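Local atomic coordinates of Pro-Pro endopeptidase (Paenibacillus alvei, PDB entry 6FPC), a protein that cuts peptide bonds between two prolines as a secreted zinc-dependent endopeptidase, and may thereby regulate bacterial adhesion. Residues His20-Ala23 against Gln28-Glu31; Asp39-Lys44 against His115-Leu120; Gly95-Gly100 against Asn107-Glu112. All blocks are in the same frame, centred on the assembly; numbering follows the deposited sequence.

Overall arrangement
Contact 1 closes before the other two open along the chain, and contact 3 is nested inside the long loop that contact 2 closes. Contact 1 lies within helix 20-30. Contact 2 packs the next helix, 35-43, against helix 108-121. Contact 3 joins the loop after strand 89-93 to the first turn of helix 108-121. Contacts 1 and 3 have centres about 11 Å apart and touch through Arg29, which pairs with Glu109. Contacts 2 and 3 share helix 108-121; their centres are about 18 Å apart. The centres of contacts 1 and 2 are about 19 Å apart, and the two do not touch. Contact 3 meets helix 108-121 ahead of His111 and contact 2 meets it beyond His115, so the zinc-binding histidines lie between them.

Contact 1 (His20-Ala23 against Gln28-Glu31); sequences HSEA and QRLE. With CD (cadmium ion), chain G.
Glu22 and Arg29 form a salt bridge along helix 20-30 of this M34 metallopeptidase. The two residues are seven positions apart, about two helical turns, so they lie on the same side of the helix. The bond is long and weak: Arg29 NH2 stands 3.4 Å from Glu22 OE2. The N-H points at the oxygen with an angle of 156°. Glu22 CG sits anti to the backbone N (chi1 -165°), and the chain then bends at chi2, which turns the carboxylate toward the second half of the helix. Arg29 bends at chi3, and its NH2 side comes to Glu22 while NE serves Glu109 of helix 108-121, its main partner. The carboxylate oxygen comes to the edge of the guanidinium, in its plane. The two flat groups are only 28° apart. NH2 also makes a weak bond to Ser97. The arginine therefore joins helix 20-30 to the catalytic helix, with Glu22 as a further negative neighbour. At the start of the helix, His20 NE2 shares one cadmium ion with Glu17. A second cadmium ion is bound by His20 ND1 at 2.4 Å and by two waters.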
# COMPACT_ATOMS: atom_id res chain seq x y z
N HIS A 20 -4.50 8.60 -19.01
CA HIS A 20 -3.32 9.45 -18.83
C HIS A 20 -3.34 10.29 -17.56
O HIS A 20 -2.39 10.22 -16.78
CB HIS A 20 -3.05 10.35 -20.06
CG HIS A 20 -2.57 9.62 -21.27
ND1 HIS A 20 -2.41 10.26 -22.48
CD2 HIS A 20 -2.23 8.31 -21.42
CE1 HIS A 20 -2.01 9.33 -23.33
NE2 HIS A 20 -1.90 8.14 -22.74
N SER A 21 -4.42 11.06 -17.35
CA SER A 21 -4.48 11.97 -16.21
C SER A 21 -4.57 11.26 -14.88
O SER A 21 -3.97 11.74 -13.92
CB SER A 21 -5.58 13.01 -16.39
OG SER A 21 -6.86 12.42 -16.31
N GLU A 22 -5.27 10.12 -14.81
CA GLU A 22 -5.37 9.35 -13.56
C GLU A 22 -4.04 8.69 -13.20
O GLU A 22 -3.66 8.70 -12.03
CB GLU A 22 -6.50 8.33 -13.60
CG GLU A 22 -6.87 7.77 -12.22
CD GLU A 22 -7.12 8.79 -11.11
OE1 GLU A 22 -7.68 9.87 -11.39
OE2 GLU A 22 -6.75 8.49 -9.95
N ALA A 23 -3.32 8.17 -14.21
CA ALA A 23 -2.01 7.53 -14.02
C ALA A 23 -1.00 8.58 -13.55
O ALA A 23 -0.25 8.31 -12.62
CB ALA A 23 -1.54 6.86 -15.29
N GLN A 28 2.08 11.11 -9.12
CA GLN A 28 2.30 12.30 -8.29
C GLN A 28 2.13 11.99 -6.80
O GLN A 28 2.93 12.46 -5.99
CB GLN A 28 1.39 13.46 -8.72
CG GLN A 28 1.85 14.81 -8.20
N ARG A 29 1.11 11.17 -6.43
CA ARG A 29 0.89 10.80 -5.02
C ARG A 29 2.00 9.89 -4.49
O ARG A 29 2.34 9.97 -3.31
CB ARG A 29 -0.50 10.19 -4.80
CG ARG A 29 -1.62 11.24 -5.00
CD ARG A 29 -2.98 10.72 -4.58
NE ARG A 29 -3.45 9.68 -5.50
CZ ARG A 29 -4.24 9.90 -6.54
NH1 ARG A 29 -4.67 11.13 -6.81
NH2 ARG A 29 -4.62 8.90 -7.31
N LEU A 30 2.64 9.09 -5.38
CA LEU A 30 3.75 8.25 -4.95
C LEU A 30 4.99 9.06 -4.57
O LEU A 30 5.85 8.56 -3.84
CB LEU A 30 4.08 7.16 -5.99
CG LEU A 30 3.02 6.05 -6.09
CD1 LEU A 30 3.18 5.26 -7.39
CD2 LEU A 30 3.04 5.12 -4.83
N GLU A 31 5.05 10.35 -5.00
CA GLU A 31 6.12 11.29 -4.64
C GLU A 31 6.09 11.65 -3.15
O GLU A 31 7.10 12.11 -2.63
CB GLU A 31 6.09 12.55 -5.52
CG GLU A 31 6.72 12.37 -6.89
CD GLU A 31 8.22 12.11 -7.02
OE1 GLU A 31 8.71 12.09 -8.17
OE2 GLU A 31 8.91 11.91 -5.99
CD CD G . -2.42 12.65 -22.74
O HOH W 1 -3.33 11.97 -25.14
O HOH W 2 -1.32 13.69 -20.88

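Contact 2 (Asp39-Lys44 against His115-Leu120); sequences DALYSK and HAVDRL. With CD (cadmium ion), chain F.
Leu41 has CG beside its own backbone N (chi1 -85°) and an extended chi2, which carries both methyl groups to helix 108-121. CD2 of Leu41 meets Ala116 CB at 3.8 Å. CD1 of Leu41 meets Val117 CG2, also at 3.8 Å. With chi1 175°, CG2 of Val117 lies beside its backbone N and is the branch that meets Leu41. The Leu41 and Val117 side chains cross at about a right angle. Leu41 also touches Thr113 and Val121, so it lies against more than one turn of the helix. Lys44, just past the end of helix 35-43, lies at the solvent-exposed margin. Its side chain bends at three torsions and curls over the carbonyl of Leu120. Lys44 NZ makes a weak hydrogen bond to Leu120 O at 3.4 Å. Lys44 CG also reaches Leu120 CB, at 4.4 Å. The catalytic ligand His115 points to the other side of its helix, where His115 NE2 binds the cadmium ion at 2.2 Å. Helix 35-43 thus packs on the back of the metal-binding helix. The join therefore rests mainly on buried methyl packing; the weak lysine bond at the exposed margin adds little direction.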
# COMPACT_ATOMS: atom_id res chain seq x y z
N ASP A 39 14.30 4.78 -4.03
CA ASP A 39 15.59 4.34 -4.59
C ASP A 39 15.89 2.91 -4.14
O ASP A 39 16.20 2.04 -4.97
CB ASP A 39 16.72 5.29 -4.15
CG ASP A 39 16.74 6.66 -4.82
OD1 ASP A 39 17.56 7.51 -4.41
OD2 ASP A 39 15.93 6.88 -5.76
N ALA A 40 15.75 2.67 -2.83
CA ALA A 40 15.96 1.37 -2.21
C ALA A 40 15.00 0.34 -2.80
O ALA A 40 15.43 -0.77 -3.11
CB ALA A 40 15.78 1.48 -0.70
N LEU A 41 13.72 0.70 -3.02
CA LEU A 41 12.75 -0.21 -3.65
C LEU A 41 13.23 -0.66 -5.02
O LEU A 41 13.24 -1.86 -5.32
CB LEU A 41 11.38 0.46 -3.80
CG LEU A 41 10.45 0.41 -2.62
CD1 LEU A 41 9.21 1.23 -2.93
CD2 LEU A 41 10.08 -1.05 -2.26
N TYR A 42 13.65 0.31 -5.86
CA TYR A 42 14.15 0.03 -7.20
C TYR A 42 15.38 -0.89 -7.18
O TYR A 42 15.47 -1.77 -8.03
CB TYR A 42 14.48 1.32 -7.96
CG TYR A 42 14.77 1.07 -9.42
CD1 TYR A 42 13.73 0.93 -10.34
CD2 TYR A 42 16.08 0.93 -9.88
CE1 TYR A 42 13.99 0.71 -11.70
CE2 TYR A 42 16.35 0.68 -11.23
CZ TYR A 42 15.30 0.59 -12.14
OH TYR A 42 15.54 0.34 -13.46
N SER A 43 16.31 -0.71 -6.21
CA SER A 43 17.51 -1.56 -6.12
C SER A 43 17.19 -3.06 -5.84
O SER A 43 18.01 -3.91 -6.16
CB SER A 43 18.50 -1.02 -5.09
OG SER A 43 18.05 -1.29 -3.77
N LYS A 44 15.99 -3.36 -5.27
CA LYS A 44 15.53 -4.72 -4.95
C LYS A 44 14.72 -5.36 -6.10
O LYS A 44 14.11 -6.42 -5.93
CB LYS A 44 14.68 -4.72 -3.65
CG LYS A 44 15.33 -4.00 -2.46
CD LYS A 44 16.38 -4.82 -1.72
CE LYS A 44 17.53 -3.97 -1.19
NZ LYS A 44 17.09 -2.97 -0.18
N HIS A 115 3.85 -1.87 1.83
CA HIS A 115 4.07 -3.28 2.15
C HIS A 115 5.44 -3.72 1.60
O HIS A 115 6.20 -4.37 2.32
CB HIS A 115 2.96 -4.20 1.58
CG HIS A 115 1.69 -4.24 2.39
ND1 HIS A 115 1.70 -4.59 3.73
CD2 HIS A 115 0.41 -4.06 1.99
CE1 HIS A 115 0.43 -4.57 4.12
NE2 HIS A 115 -0.38 -4.26 3.11
N ALA A 116 5.77 -3.35 0.33
CA ALA A 116 7.07 -3.70 -0.28
C ALA A 116 8.22 -3.04 0.48
O ALA A 116 9.24 -3.67 0.69
CB ALA A 116 7.09 -3.30 -1.75
N VAL A 117 8.03 -1.79 0.95
CA VAL A 117 9.03 -1.05 1.75
C VAL A 117 9.29 -1.83 3.06
O VAL A 117 10.44 -2.09 3.40
CB VAL A 117 8.57 0.40 2.05
CG1 VAL A 117 9.54 1.13 2.99
CG2 VAL A 117 8.37 1.21 0.77
N ASP A 118 8.20 -2.22 3.76
CA ASP A 118 8.31 -2.99 5.01
C ASP A 118 9.09 -4.29 4.78
O ASP A 118 10.08 -4.54 5.48
CB ASP A 118 6.89 -3.31 5.52
CG ASP A 118 6.84 -3.96 6.89
OD1 ASP A 118 7.80 -3.76 7.70
OD2 ASP A 118 5.83 -4.64 7.17
N ARG A 119 8.69 -5.08 3.77
CA ARG A 119 9.32 -6.39 3.50
C ARG A 119 10.71 -6.34 2.97
O ARG A 119 11.58 -7.10 3.43
CB ARG A 119 8.46 -7.21 2.50
CG ARG A 119 7.51 -8.17 3.19
CD ARG A 119 6.59 -8.81 2.17
NE ARG A 119 7.25 -9.89 1.43
CZ ARG A 119 6.63 -10.67 0.55
NH1 ARG A 119 5.33 -10.50 0.31
NH2 ARG A 119 7.30 -11.62 -0.08
N LEU A 120 10.93 -5.51 1.95
CA LEU A 120 12.17 -5.52 1.17
C LEU A 120 13.16 -4.41 1.45
O LEU A 120 14.32 -4.55 1.07
CB LEU A 120 11.81 -5.53 -0.32
CG LEU A 120 10.82 -6.62 -0.75
CD1 LEU A 120 10.52 -6.52 -2.20
CD2 LEU A 120 11.36 -8.05 -0.46
CD CD F . -2.59 -4.24 2.99
O HOH W 3 -3.07 -5.40 1.37

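Contact 3 (Gly95-Gly100 against Asn107-Glu112); sequences GYSEKG and NLEIHE. With CD (cadmium ion), chain F.
Ser97 meets the start of helix 108-121 through both backbone and side chain. In the backbone, Leu108 N donates to Ser97 O at 2.9 Å, in the carbonyl plane and on a lone pair. Asn107 CA adds a CA-H...O contact to the same oxygen. Among the side chains, Ser97 OG donates to Glu109 OE1 at 2.6 Å, reaching the syn side 19° out of the carboxylate plane. Glu109 CG stands between the backbone N and the carbonyl carbon (chi1 60°), which folds the carboxylate back toward the loop. Asn107 ND2 approaches Glu109 OE2 from above the carboxylate plane, at 3.0 Å. Arg29 adds a third partner to the buried carboxylate. A water bridges Asn107 ND2 to Glu98 OE1. Apolar contact is slight: Leu108 CD2 lies 4.2 Å from Tyr96 CB. At the start of the helix, Asn107 is the N-cap: its OD1 accepts from Ile110 N at 2.9 Å. One turn on, His111 NE2 binds the cadmium ion at 2.2 Å, and Glu112 OE1 accepts from a cadmium-bound water. His111, Glu112 and His115 form the HExxH motif of zinc metallopeptidases; Tyr148 and Glu155 complete the metal site with the two histidines.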
# COMPACT_ATOMS: atom_id res chain seq x y z
N GLY A 95 -7.33 4.39 -11.36
CA GLY A 95 -8.68 4.87 -11.02
C GLY A 95 -9.24 4.32 -9.72
O GLY A 95 -10.32 4.74 -9.28
N TYR A 96 -8.50 3.41 -9.09
CA TYR A 96 -8.97 2.73 -7.87
C TYR A 96 -8.27 3.18 -6.59
O TYR A 96 -8.34 2.47 -5.59
CB TYR A 96 -8.86 1.21 -8.05
CG TYR A 96 -9.85 0.63 -9.04
CD1 TYR A 96 -9.80 0.98 -10.39
CD2 TYR A 96 -10.78 -0.31 -8.65
CE1 TYR A 96 -10.72 0.47 -11.30
CE2 TYR A 96 -11.69 -0.85 -9.55
CZ TYR A 96 -11.65 -0.47 -10.88
OH TYR A 96 -12.53 -1.03 -11.79
N SER A 97 -7.61 4.35 -6.63
CA SER A 97 -6.84 4.86 -5.47
C SER A 97 -7.67 5.11 -4.21
O SER A 97 -7.23 4.75 -3.12
CB SER A 97 -6.11 6.16 -5.84
OG SER A 97 -5.21 5.95 -6.90
N GLU A 98 -8.85 5.77 -4.36
CA GLU A 98 -9.68 6.17 -3.22
C GLU A 98 -10.37 5.04 -2.49
O GLU A 98 -10.78 4.05 -3.10
CB GLU A 98 -10.74 7.22 -3.64
CG GLU A 98 -10.16 8.58 -4.04
CD GLU A 98 -9.57 9.46 -2.95
OE1 GLU A 98 -8.47 10.01 -3.18
OE2 GLU A 98 -10.21 9.62 -1.88
N LYS A 99 -10.56 5.25 -1.17
CA LYS A 99 -11.28 4.37 -0.26
C LYS A 99 -12.66 4.09 -0.87
O LYS A 99 -13.33 5.02 -1.37
CB LYS A 99 -11.46 5.08 1.09
CG LYS A 99 -12.10 4.21 2.18
CD LYS A 99 -12.40 4.98 3.46
CE LYS A 99 -11.18 5.39 4.26
N GLY A 100 -13.04 2.82 -0.87
CA GLY A 100 -14.30 2.36 -1.42
C GLY A 100 -14.19 1.81 -2.83
O GLY A 100 -15.17 1.29 -3.34
N ASN A 107 -5.36 5.41 0.48
CA ASN A 107 -4.76 5.53 -0.84
C ASN A 107 -4.13 4.21 -1.23
O ASN A 107 -3.14 3.79 -0.63
CB ASN A 107 -3.73 6.65 -0.89
CG ASN A 107 -3.12 6.77 -2.27
OD1 ASN A 107 -2.05 6.22 -2.54
ND2 ASN A 107 -3.81 7.42 -3.19
N LEU A 108 -4.70 3.59 -2.25
CA LEU A 108 -4.27 2.26 -2.66
C LEU A 108 -2.78 2.15 -3.02
O LEU A 108 -2.10 1.28 -2.46
CB LEU A 108 -5.16 1.73 -3.79
CG LEU A 108 -4.95 0.26 -4.19
CD1 LEU A 108 -5.22 -0.69 -3.01
CD2 LEU A 108 -5.87 -0.09 -5.34
N GLU A 109 -2.28 3.02 -3.90
CA GLU A 109 -0.88 2.93 -4.34
C GLU A 109 0.12 3.16 -3.21
O GLU A 109 1.11 2.43 -3.15
CB GLU A 109 -0.56 3.82 -5.56
CG GLU A 109 -0.79 5.32 -5.38
CD GLU A 109 -2.20 5.81 -5.67
OE1 GLU A 109 -3.13 4.98 -5.69
OE2 GLU A 109 -2.38 7.05 -5.82
N ILE A 110 -0.16 4.10 -2.28
CA ILE A 110 0.77 4.31 -1.16
C ILE A 110 0.75 3.09 -0.24
O ILE A 110 1.83 2.57 0.10
CB ILE A 110 0.54 5.64 -0.40
CG1 ILE A 110 0.96 6.83 -1.29
CG2 ILE A 110 1.32 5.66 0.93
CD1 ILE A 110 0.35 8.20 -0.81
N HIS A 111 -0.47 2.62 0.12
CA HIS A 111 -0.68 1.46 1.00
C HIS A 111 0.09 0.23 0.49
O HIS A 111 0.88 -0.37 1.22
CB HIS A 111 -2.19 1.15 1.13
CG HIS A 111 -2.48 -0.05 1.98
ND1 HIS A 111 -2.80 0.07 3.31
CD2 HIS A 111 -2.46 -1.37 1.65
CE1 HIS A 111 -3.00 -1.16 3.75
NE2 HIS A 111 -2.82 -2.06 2.79
N GLU A 112 -0.14 -0.14 -0.78
CA GLU A 112 0.51 -1.32 -1.37
C GLU A 112 2.02 -1.15 -1.51
O GLU A 112 2.75 -2.10 -1.25
CB GLU A 112 -0.17 -1.75 -2.68
CG GLU A 112 -1.61 -2.24 -2.48
CD GLU A 112 -1.76 -3.50 -1.63
OE1 GLU A 112 -2.85 -3.70 -1.06
OE2 GLU A 112 -0.78 -4.29 -1.52
CD CD F . -2.59 -4.24 2.99
O HOH W 4 -6.52 8.29 -2.31
O HOH W 3 -3.07 -5.40 1.37